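PDB 5C5T: prolyl 4-hydroxylase from Paramecium bursaria Chlorella virus 1, which probably hydroxylates proline residues of collagen-like sequences as a metal- and 2-oxoglutarate-dependent dioxygenase. Local coordinates for residues 33-45 with 101-115. Sequence-based numbering, arbitrary orientation.
With MN (manganese (II) ion), chain E.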
ATOM      1  N   CYS A  33       5.070  -0.365 -16.567  1.00 18.58           N
ATOM      2  CA  CYS A  33       3.810  -0.624 -17.283  1.00 18.89           C
ATOM      3  C   CYS A  33       3.051   0.636 -17.735  1.00 20.08           C
ATOM      4  O   CYS A  33       2.561   1.379 -16.895  1.00 17.80           O
ATOM      5  CB  CYS A  33       2.896  -1.453 -16.398  1.00 23.94           C
ATOM      6  SG  CYS A  33       1.413  -2.008 -17.255  1.00 21.81           S
ATOM      7  N   ASP A  34       2.982   0.863 -19.053  1.00 20.39           N
ATOM      8  CA  ASP A  34       2.357   2.065 -19.644  1.00 21.46           C
ATOM      9  C   ASP A  34       2.858   3.424 -19.124  1.00 17.78           C
ATOM     10  O   ASP A  34       2.181   4.446 -19.261  1.00 20.17           O
ATOM     11  CB  ASP A  34       0.862   2.006 -19.433  1.00 23.95           C
ATOM     12  CG  ASP A  34       0.240   0.799 -20.075  1.00 23.63           C
ATOM     13  OD1 ASP A  34       0.762   0.357 -21.109  1.00 27.03           O
ATOM     14  OD2 ASP A  34      -0.761   0.337 -19.506  1.00 27.89           O
ATOM     15  N   GLY A  35       4.063   3.443 -18.578  1.00 17.66           N
ATOM     16  CA  GLY A  35       4.623   4.639 -17.954  1.00 18.78           C
ATOM     17  C   GLY A  35       3.950   5.139 -16.681  1.00 16.00           C
ATOM     18  O   GLY A  35       4.285   6.214 -16.179  1.00 19.65           O
ATOM     19  N   LYS A  36       3.033   4.352 -16.132  1.00 14.30           N
ATOM     20  CA  LYS A  36       2.247   4.768 -14.990  1.00 12.64           C
ATOM     21  C   LYS A  36       2.828   4.210 -13.685  1.00 14.39           C
ATOM     22  O   LYS A  36       2.468   3.124 -13.217  1.00 13.73           O
ATOM     23  CB  LYS A  36       0.791   4.327 -15.172  1.00 16.45           C
ATOM     24  CG  LYS A  36       0.089   4.918 -16.432  1.00 18.84           C
ATOM     25  CD  LYS A  36      -1.327   4.440 -16.552  1.00 19.31           C
ATOM     26  CE  LYS A  36      -2.078   5.028 -17.753  1.00 23.26           C
ATOM     27  NZ  LYS A  36      -3.466   4.439 -17.864  1.00 25.83           N
ATOM     28  N   TYR A  37       3.767   4.913 -13.088  1.00 11.96           N
ATOM     29  CA  TYR A  37       4.375   4.402 -11.841  1.00 12.25           C
ATOM     30  C   TYR A  37       3.385   4.226 -10.682  1.00 12.44           C
ATOM     31  O   TYR A  37       3.542   3.329  -9.864  1.00 10.91           O
ATOM     32  CB  TYR A  37       5.550   5.330 -11.414  1.00 11.68           C
ATOM     33  CG  TYR A  37       6.792   5.210 -12.265  1.00 12.21           C
ATOM     34  CD1 TYR A  37       7.669   4.138 -12.115  1.00 12.03           C
ATOM     35  CD2 TYR A  37       7.104   6.182 -13.223  1.00 14.13           C
ATOM     36  CE1 TYR A  37       8.802   4.035 -12.895  1.00 14.53           C
ATOM     37  CE2 TYR A  37       8.252   6.083 -13.978  1.00 16.79           C
ATOM     38  CZ  TYR A  37       9.086   5.025 -13.803  1.00 17.79           C
ATOM     39  OH  TYR A  37      10.216   4.912 -14.564  1.00 20.72           O
ATOM     40  N   TYR A  38       2.361   5.086 -10.626  1.00 12.37           N
ATOM     41  CA  TYR A  38       1.282   5.024  -9.616  1.00 12.04           C
ATOM     42  C   TYR A  38      -0.025   5.442 -10.263  1.00 12.19           C
ATOM     43  O   TYR A  38      -0.005   6.109 -11.304  1.00 13.22           O
ATOM     44  CB  TYR A  38       1.571   5.933  -8.403  1.00 11.02           C
ATOM     45  CG  TYR A  38       1.636   7.383  -8.805  1.00 13.53           C
ATOM     46  CD1 TYR A  38       0.494   8.119  -8.983  1.00 23.71           C
ATOM     47  CD2 TYR A  38       2.850   7.977  -9.064  1.00 19.91           C
ATOM     48  CE1 TYR A  38       0.559   9.456  -9.393  1.00 19.43           C
ATOM     49  CE2 TYR A  38       2.944   9.312  -9.460  1.00 21.47           C
ATOM     50  CZ  TYR A  38       1.785  10.049  -9.618  1.00 19.39           C
ATOM     51  OH  TYR A  38       1.927  11.380 -10.068  1.00 22.35           O
ATOM     52  N   GLU A  39      -1.125   4.946  -9.707  1.00 12.21           N
ATOM     53  CA  GLU A  39      -2.475   5.355 -10.054  1.00 12.61           C
ATOM     54  C   GLU A  39      -3.255   5.485  -8.773  1.00 12.88           C
ATOM     55  O   GLU A  39      -3.170   4.627  -7.859  1.00 13.25           O
ATOM     56  CB  GLU A  39      -3.129   4.349 -10.988  1.00 15.15           C
ATOM     57  CG  GLU A  39      -2.410   4.189 -12.293  1.00 16.12           C
ATOM     58  CD  GLU A  39      -3.052   3.174 -13.217  1.00 17.27           C
ATOM     59  OE1 GLU A  39      -4.232   3.335 -13.583  1.00 18.76           O
ATOM     60  OE2 GLU A  39      -2.351   2.245 -13.625  1.00 18.07           O
ATOM     61  N   LYS A  40      -4.126   6.500  -8.750  1.00 13.29           N
ATOM     62  CA  LYS A  40      -4.981   6.765  -7.600  1.00 13.51           C
ATOM     63  C   LYS A  40      -6.408   6.453  -7.968  1.00 10.98           C
ATOM     64  O   LYS A  40      -6.854   6.852  -9.043  1.00 13.82           O
ATOM     65  CB  LYS A  40      -4.831   8.240  -7.134  1.00 13.65           C
ATOM     66  CG  LYS A  40      -5.699   8.651  -5.896  1.00 12.65           C
ATOM     67  CD  LYS A  40      -5.546  10.114  -5.525  1.00 15.90           C
ATOM     68  CE  LYS A  40      -6.538  10.963  -6.279  1.00 22.65           C
ATOM     69  NZ  LYS A  40      -6.467  12.353  -5.765  1.00 29.14           N
ATOM     70  N   ILE A  41      -7.123   5.737  -7.105  1.00 14.41           N
ATOM     71  CA  ILE A  41      -8.520   5.417  -7.326  1.00 13.99           C
ATOM     72  C   ILE A  41      -9.368   5.903  -6.165  1.00 13.26           C
ATOM     73  O   ILE A  41      -9.304   5.348  -5.080  1.00 13.20           O
ATOM     74  CB  ILE A  41      -8.705   3.922  -7.526  1.00 17.50           C
ATOM     75  CG1 ILE A  41      -7.750   3.360  -8.596  1.00 22.23           C
ATOM     76  CG2 ILE A  41     -10.184   3.608  -7.872  1.00 22.39           C
ATOM     77  CD1 ILE A  41      -7.630   1.809  -8.506  1.00 25.38           C
ATOM     78  N   ASP A  42     -10.194   6.922  -6.375  1.00 14.15           N
ATOM     79  CA  ASP A  42     -11.125   7.323  -5.315  1.00 13.69           C
ATOM     80  C   ASP A  42     -12.291   6.322  -5.192  1.00 13.96           C
ATOM     81  O   ASP A  42     -12.709   5.757  -6.187  1.00 17.85           O
ATOM     82  CB  ASP A  42     -11.655   8.715  -5.591  1.00 19.41           C
ATOM     83  CG  ASP A  42     -10.613   9.771  -5.388  1.00 24.84           C
ATOM     84  OD1 ASP A  42      -9.803   9.689  -4.431  1.00 20.36           O
ATOM     85  OD2 ASP A  42     -10.609  10.713  -6.196  1.00 27.63           O
ATOM     86  N   GLY A  43     -12.805   6.141  -3.981  1.00 16.61           N
ATOM     87  CA  GLY A  43     -13.906   5.243  -3.718  1.00 18.67           C
ATOM     88  C   GLY A  43     -13.654   3.781  -3.972  1.00 17.82           C
ATOM     89  O   GLY A  43     -14.587   3.014  -4.218  1.00 21.90           O
ATOM     90  N   PHE A  44     -12.384   3.381  -3.871  1.00 12.54           N
ATOM     91  CA  PHE A  44     -12.014   1.978  -4.001  1.00 15.20           C
ATOM     92  C   PHE A  44     -12.772   1.139  -2.966  1.00 12.02           C
ATOM     93  O   PHE A  44     -13.269   0.076  -3.321  1.00 15.05           O
ATOM     94  CB  PHE A  44     -10.504   1.824  -3.838  1.00 14.10           C
ATOM     95  CG  PHE A  44      -9.973   0.447  -4.115  1.00 11.54           C
ATOM     96  CD1 PHE A  44      -9.751   0.020  -5.434  1.00 17.60           C
ATOM     97  CD2 PHE A  44      -9.715  -0.450  -3.086  1.00 12.29           C
ATOM     98  CE1 PHE A  44      -9.235  -1.260  -5.686  1.00 16.07           C
ATOM     99  CE2 PHE A  44      -9.224  -1.717  -3.336  1.00 14.56           C
ATOM    100  CZ  PHE A  44      -8.993  -2.133  -4.641  1.00 17.28           C
ATOM    101  N   LEU A  45     -12.831   1.607  -1.714  1.00 13.62           N
ATOM    102  CA  LEU A  45     -13.772   1.049  -0.710  1.00 15.81           C
ATOM    103  C   LEU A  45     -14.786   2.069  -0.323  1.00 13.70           C
ATOM    104  O   LEU A  45     -14.455   3.254  -0.302  1.00 14.41           O
ATOM    105  CB  LEU A  45     -13.052   0.591   0.564  1.00 12.71           C
ATOM    106  CG  LEU A  45     -12.110  -0.613   0.462  1.00 15.19           C
ATOM    107  CD1 LEU A  45     -11.476  -0.941   1.825  1.00 16.10           C
ATOM    108  CD2 LEU A  45     -12.820  -1.844  -0.144  1.00 18.89           C
ATOM    109  N   ILE A 101     -11.044  -6.140  -1.217  1.00 16.58           N
ATOM    110  CA  ILE A 101      -9.750  -5.563  -1.635  1.00 13.30           C
ATOM    111  C   ILE A 101      -9.096  -6.460  -2.660  1.00 14.74           C
ATOM    112  O   ILE A 101      -8.680  -5.996  -3.722  1.00 15.93           O
ATOM    113  CB  ILE A 101      -8.835  -5.332  -0.443  1.00 13.43           C
ATOM    114  CG1 ILE A 101      -9.409  -4.206   0.467  1.00 14.77           C
ATOM    115  CG2 ILE A 101      -7.401  -4.931  -0.914  1.00 15.45           C
ATOM    116  CD1 ILE A 101      -8.690  -4.010   1.802  1.00 17.24           C
ATOM    117  N   GLN A 102      -9.047  -7.756  -2.375  1.00 14.10           N
ATOM    118  CA  GLN A 102      -8.277  -8.655  -3.237  1.00 17.64           C
ATOM    119  C   GLN A 102      -8.975  -8.874  -4.550  1.00 17.00           C
ATOM    120  O   GLN A 102      -8.351  -8.864  -5.608  1.00 19.11           O
ATOM    121  CB  GLN A 102      -8.044  -9.969  -2.514  1.00 19.88           C
ATOM    122  CG  GLN A 102      -7.180  -9.743  -1.276  1.00 21.55           C
ATOM    123  CD  GLN A 102      -6.686 -11.010  -0.674  1.00 23.10           C
ATOM    124  OE1 GLN A 102      -7.420 -12.039  -0.684  1.00 22.03           O
ATOM    125  NE2 GLN A 102      -5.432 -10.983  -0.153  1.00 18.71           N
ATOM    126  N   LYS A 103     -10.287  -8.995  -4.497  1.00 14.74           N
ATOM    127  CA  LYS A 103     -11.076  -9.085  -5.738  1.00 16.41           C
ATOM    128  C   LYS A 103     -10.887  -7.874  -6.661  1.00 18.88           C
ATOM    129  O   LYS A 103     -10.634  -8.040  -7.839  1.00 20.19           O
ATOM    130  CB  LYS A 103     -12.558  -9.255  -5.416  1.00 21.86           C
ATOM    131  CG  LYS A 103     -13.437  -9.477  -6.662  1.00 25.73           C
ATOM    132  CD  LYS A 103     -14.892  -9.662  -6.282  1.00 26.68           C
ATOM    133  CE  LYS A 103     -15.692 -10.207  -7.458  1.00 36.46           C
ATOM    134  NZ  LYS A 103     -16.078  -9.099  -8.341  1.00 39.65           N
ATOM    135  N   LYS A 104     -11.009  -6.664  -6.130  1.00 15.53           N
ATOM    136  CA  LYS A 104     -10.833  -5.481  -6.947  1.00 14.54           C
ATOM    137  C   LYS A 104      -9.403  -5.292  -7.394  1.00 15.87           C
ATOM    138  O   LYS A 104      -9.168  -4.705  -8.463  1.00 17.91           O
ATOM    139  CB  LYS A 104     -11.321  -4.264  -6.191  1.00 15.21           C
ATOM    140  CG  LYS A 104     -12.771  -4.326  -5.922  1.00 16.94           C
ATOM    141  CD  LYS A 104     -13.318  -3.087  -5.300  1.00 20.98           C
ATOM    142  CE  LYS A 104     -13.181  -1.943  -6.246  1.00 22.00           C
ATOM    143  NZ  LYS A 104     -14.086  -0.855  -5.877  1.00 17.91           N
ATOM    144  N   THR A 105      -8.449  -5.763  -6.590  1.00 17.27           N
ATOM    145  CA  THR A 105      -7.042  -5.648  -6.984  1.00 15.72           C
ATOM    146  C   THR A 105      -6.814  -6.594  -8.174  1.00 14.72           C
ATOM    147  O   THR A 105      -6.179  -6.237  -9.148  1.00 14.43           O
ATOM    148  CB  THR A 105      -6.080  -5.970  -5.816  1.00 14.44           C
ATOM    149  OG1 THR A 105      -6.294  -5.013  -4.767  1.00 16.48           O
ATOM    150  CG2 THR A 105      -4.639  -5.948  -6.234  1.00 12.79           C
ATOM    151  N   ARG A 106      -7.343  -7.799  -8.091  1.00 15.54           N
ATOM    152  CA  ARG A 106      -7.190  -8.745  -9.185  1.00 16.17           C
ATOM    153  C   ARG A 106      -7.845  -8.210 -10.473  1.00 20.90           C
ATOM    154  O   ARG A 106      -7.239  -8.266 -11.571  1.00 20.86           O
ATOM    155  CB  ARG A 106      -7.765 -10.098  -8.712  1.00 17.33           C
ATOM    156  CG  ARG A 106      -7.813 -11.158  -9.770  1.00 22.76           C
ATOM    157  CD  ARG A 106      -8.275 -12.449  -9.133  1.00 31.26           C
ATOM    158  NE  ARG A 106      -9.698 -12.353  -8.788  1.00 40.74           N
ATOM    159  CZ  ARG A 106     -10.217 -12.317  -7.554  1.00 42.69           C
ATOM    160  NH1 ARG A 106      -9.455 -12.372  -6.455  1.00 44.53           N
ATOM    161  NH2 ARG A 106     -11.536 -12.237  -7.422  1.00 45.45           N
ATOM    162  N   GLU A 107      -9.043  -7.653 -10.359  1.00 20.40           N
ATOM    163  CA  GLU A 107      -9.712  -7.093 -11.529  1.00 16.91           C
ATOM    164  C   GLU A 107      -8.903  -5.941 -12.145  1.00 17.63           C
ATOM    165  O   GLU A 107      -8.867  -5.786 -13.356  1.00 21.85           O
ATOM    166  CB  GLU A 107     -11.106  -6.629 -11.153  1.00 18.51           C
ATOM    167  CG  GLU A 107     -11.994  -7.792 -10.768  1.00 29.51           C
ATOM    168  CD  GLU A 107     -13.376  -7.363 -10.312  1.00 32.64           C
ATOM    169  OE1 GLU A 107     -13.516  -6.212  -9.847  1.00 33.81           O
ATOM    170  OE2 GLU A 107     -14.312  -8.183 -10.435  1.00 37.18           O
ATOM    171  N   PHE A 108      -8.292  -5.139 -11.282  1.00 15.11           N
ATOM    172  CA  PHE A 108      -7.375  -4.061 -11.737  1.00 16.93           C
ATOM    173  C   PHE A 108      -6.158  -4.606 -12.482  1.00 19.45           C
ATOM    174  O   PHE A 108      -5.759  -4.084 -13.525  1.00 16.43           O
ATOM    175  CB  PHE A 108      -6.912  -3.207 -10.525  1.00 17.05           C
ATOM    176  CG  PHE A 108      -5.915  -2.131 -10.889  1.00 15.19           C
ATOM    177  CD1 PHE A 108      -6.343  -0.933 -11.446  1.00 26.45           C
ATOM    178  CD2 PHE A 108      -4.553  -2.332 -10.688  1.00 15.90           C
ATOM    179  CE1 PHE A 108      -5.425   0.048 -11.796  1.00 25.49           C
ATOM    180  CE2 PHE A 108      -3.617  -1.363 -11.036  1.00 16.25           C
ATOM    181  CZ  PHE A 108      -4.055  -0.174 -11.598  1.00 19.67           C
ATOM    182  N   LEU A 109      -5.528  -5.616 -11.908  1.00 18.97           N
ATOM    183  CA  LEU A 109      -4.329  -6.193 -12.517  1.00 16.82           C
ATOM    184  C   LEU A 109      -4.709  -6.889 -13.835  1.00 18.28           C
ATOM    185  O   LEU A 109      -3.879  -6.999 -14.730  1.00 15.56           O
ATOM    186  CB  LEU A 109      -3.613  -7.165 -11.579  1.00 15.73           C
ATOM    187  CG  LEU A 109      -2.910  -6.492 -10.415  1.00 17.86           C
ATOM    188  CD1 LEU A 109      -2.551  -7.499  -9.339  1.00 21.20           C
ATOM    189  CD2 LEU A 109      -1.697  -5.706 -10.901  1.00 25.71           C
ATOM    190  N   ASN A 110      -5.967  -7.299 -13.971  1.00 23.04           N
ATOM    191  CA  ASN A 110      -6.414  -7.927 -15.211  1.00 23.81           C
ATOM    192  C   ASN A 110      -6.383  -6.979 -16.428  1.00 24.73           C
ATOM    193  O   ASN A 110      -6.349  -7.447 -17.572  1.00 28.91           O
ATOM    194  CB  ASN A 110      -7.827  -8.511 -15.053  1.00 23.25           C
ATOM    195  CG  ASN A 110      -7.850  -9.829 -14.235  1.00 22.33           C
ATOM    196  OD1 ASN A 110      -6.807 -10.490 -14.057  1.00 26.61           O
ATOM    197  ND2 ASN A 110      -9.045 -10.207 -13.734  1.00 27.19           N
ATOM    198  N   SER A 111      -6.355  -5.672 -16.190  1.00 20.25           N
ATOM    199  CA  SER A 111      -6.160  -4.675 -17.257  1.00 22.61           C
ATOM    200  C   SER A 111      -4.684  -4.487 -17.622  1.00 27.59           C
ATOM    201  O   SER A 111      -4.348  -3.696 -18.497  1.00 34.46           O
ATOM    202  CB  SER A 111      -6.768  -3.334 -16.827  1.00 33.25           C
ATOM    203  OG  SER A 111      -5.989  -2.675 -15.811  1.00 27.91           O
ATOM    204  N   LYS A 112      -3.801  -5.212 -16.947  1.00 22.39           N
ATOM    205  CA  LYS A 112      -2.368  -5.037 -17.101  1.00 28.32           C
ATOM    206  C   LYS A 112      -1.729  -6.344 -17.495  1.00 21.83           C
ATOM    207  O   LYS A 112      -0.582  -6.605 -17.167  1.00 19.67           O
ATOM    208  CB  LYS A 112      -1.730  -4.551 -15.791  1.00 23.96           C
ATOM    209  CG  LYS A 112      -2.458  -3.459 -15.069  1.00 26.65           C
ATOM    210  CD  LYS A 112      -2.282  -2.127 -15.767  1.00 28.89           C
ATOM    211  CE  LYS A 112      -2.732  -0.951 -14.855  1.00 29.87           C
ATOM    212  NZ  LYS A 112      -2.565   0.339 -15.580  1.00 36.50           N
ATOM    213  N   LYS A 113      -2.472  -7.186 -18.203  1.00 26.39           N
ATOM    214  CA  LYS A 113      -1.934  -8.515 -18.514  1.00 31.80           C
ATOM    215  C   LYS A 113      -0.673  -8.428 -19.368  1.00 30.01           C
ATOM    216  O   LYS A 113       0.164  -9.337 -19.345  1.00 30.29           O
ATOM    217  CB  LYS A 113      -2.968  -9.423 -19.209  1.00 34.13           C
ATOM    218  CG  LYS A 113      -4.238  -8.790 -19.691  1.00 36.73           C
ATOM    219  CD  LYS A 113      -4.073  -8.231 -21.072  1.00 39.07           C
ATOM    220  CE  LYS A 113      -4.623  -6.836 -21.179  1.00 38.90           C
ATOM    221  NZ  LYS A 113      -3.466  -5.896 -21.170  1.00 43.58           N
ATOM    222  N   HIS A 114      -0.489  -7.348 -20.112  1.00 24.13           N
ATOM    223  CA  HIS A 114       0.716  -7.273 -20.935  1.00 25.49           C
ATOM    224  C   HIS A 114       1.954  -6.850 -20.116  1.00 30.91           C
ATOM    225  O   HIS A 114       3.078  -6.864 -20.623  1.00 32.39           O
ATOM    226  CB  HIS A 114       0.500  -6.331 -22.116  1.00 38.06           C
ATOM    227  CG  HIS A 114       0.476  -4.882 -21.755  1.00 34.31           C
ATOM    228  ND1 HIS A 114       1.598  -4.082 -21.824  1.00 36.13           N
ATOM    229  CD2 HIS A 114      -0.533  -4.082 -21.345  1.00 36.62           C
ATOM    230  CE1 HIS A 114       1.277  -2.848 -21.482  1.00 33.67           C
ATOM    231  NE2 HIS A 114      -0.007  -2.821 -21.180  1.00 39.92           N
ATOM    232  N   CYS A 115       1.742  -6.523 -18.844  1.00 21.05           N
ATOM    233  CA  CYS A 115       2.805  -6.137 -17.943  1.00 20.76           C
ATOM    234  C   CYS A 115       3.088  -7.170 -16.855  1.00 24.16           C
ATOM    235  O   CYS A 115       4.213  -7.259 -16.344  1.00 26.87           O
ATOM    236  CB  CYS A 115       2.445  -4.825 -17.282  1.00 22.84           C
ATOM    237  SG  CYS A 115       2.161  -3.486 -18.476  1.00 25.14           S
TER
HETATM  238 MN    MN E 303      -1.256  -1.273 -20.926  1.00 47.29          MN
HETATM  239  O   HOH W   1       0.588   0.600 -14.938  1.00 23.22           O
HETATM  240  O   HOH W   2      -5.155   2.073 -15.883  1.00 37.24           O
HETATM  241  O   HOH W   3      -2.490  -1.926 -19.419  1.00 37.65           O
HETATM  242  O   HOH W   4      -3.193  -2.065 -21.960  1.00 40.25           O
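The backbones of 33-45 and 101-115 run in opposite directions, 5.6 Å apart between the CA atoms of Cys33 and Cys115 and 10.5 Å between those of Ile41 and Phe108. Here, in the double-stranded beta-helix fold of 2-oxoglutarate oxygenases, edge strand 38-41, paired with strand 188-192, and its following turn lie against helix 96-109. A disulfide closes one end: Cys33 SG and Cys115 SG are 2.1 Å apart with a torsion of 75°. Beside it, a manganese ion is bound by His114 NE2 and by Asp34, whose OD2 is the closer oxygen at 2.2 Å from the metal, OD1 making a longer approach at 2.6 Å; two waters also bind, and one of them donates to Ser111 O. This site is separate from the zinc centre of His138, Asp140 and His207.

Lys112 turns at chi2 (-74°), bringing NZ to the syn lone pair of Glu39 OE2 in a 2.7 Å salt bridge. Two waters also accept from NZ, one tying it to Cys33 O, the other to Glu39 OE1, which leaves both oxygens of Glu39 bonded, OE2 to NZ and OE1 to a water. The same carboxylate meets the edge of the Phe108 ring, their planes 59° apart; Phe190 also meets that ring.

At the other end Phe44 closes the type II turn that begins at Ile41, and its side chain also touches Leu157 and Val159 of strand 153-160. Lys104 bends at its third torsion, laying CE over one ring face in a CH-pi contact and placing NZ over the face, 4.8 Å from the Phe44 ring centroid, for a cation-pi interaction. That ammonium also donates to the backbone: Lys104 NZ lies 2.8 Å from Phe44 O.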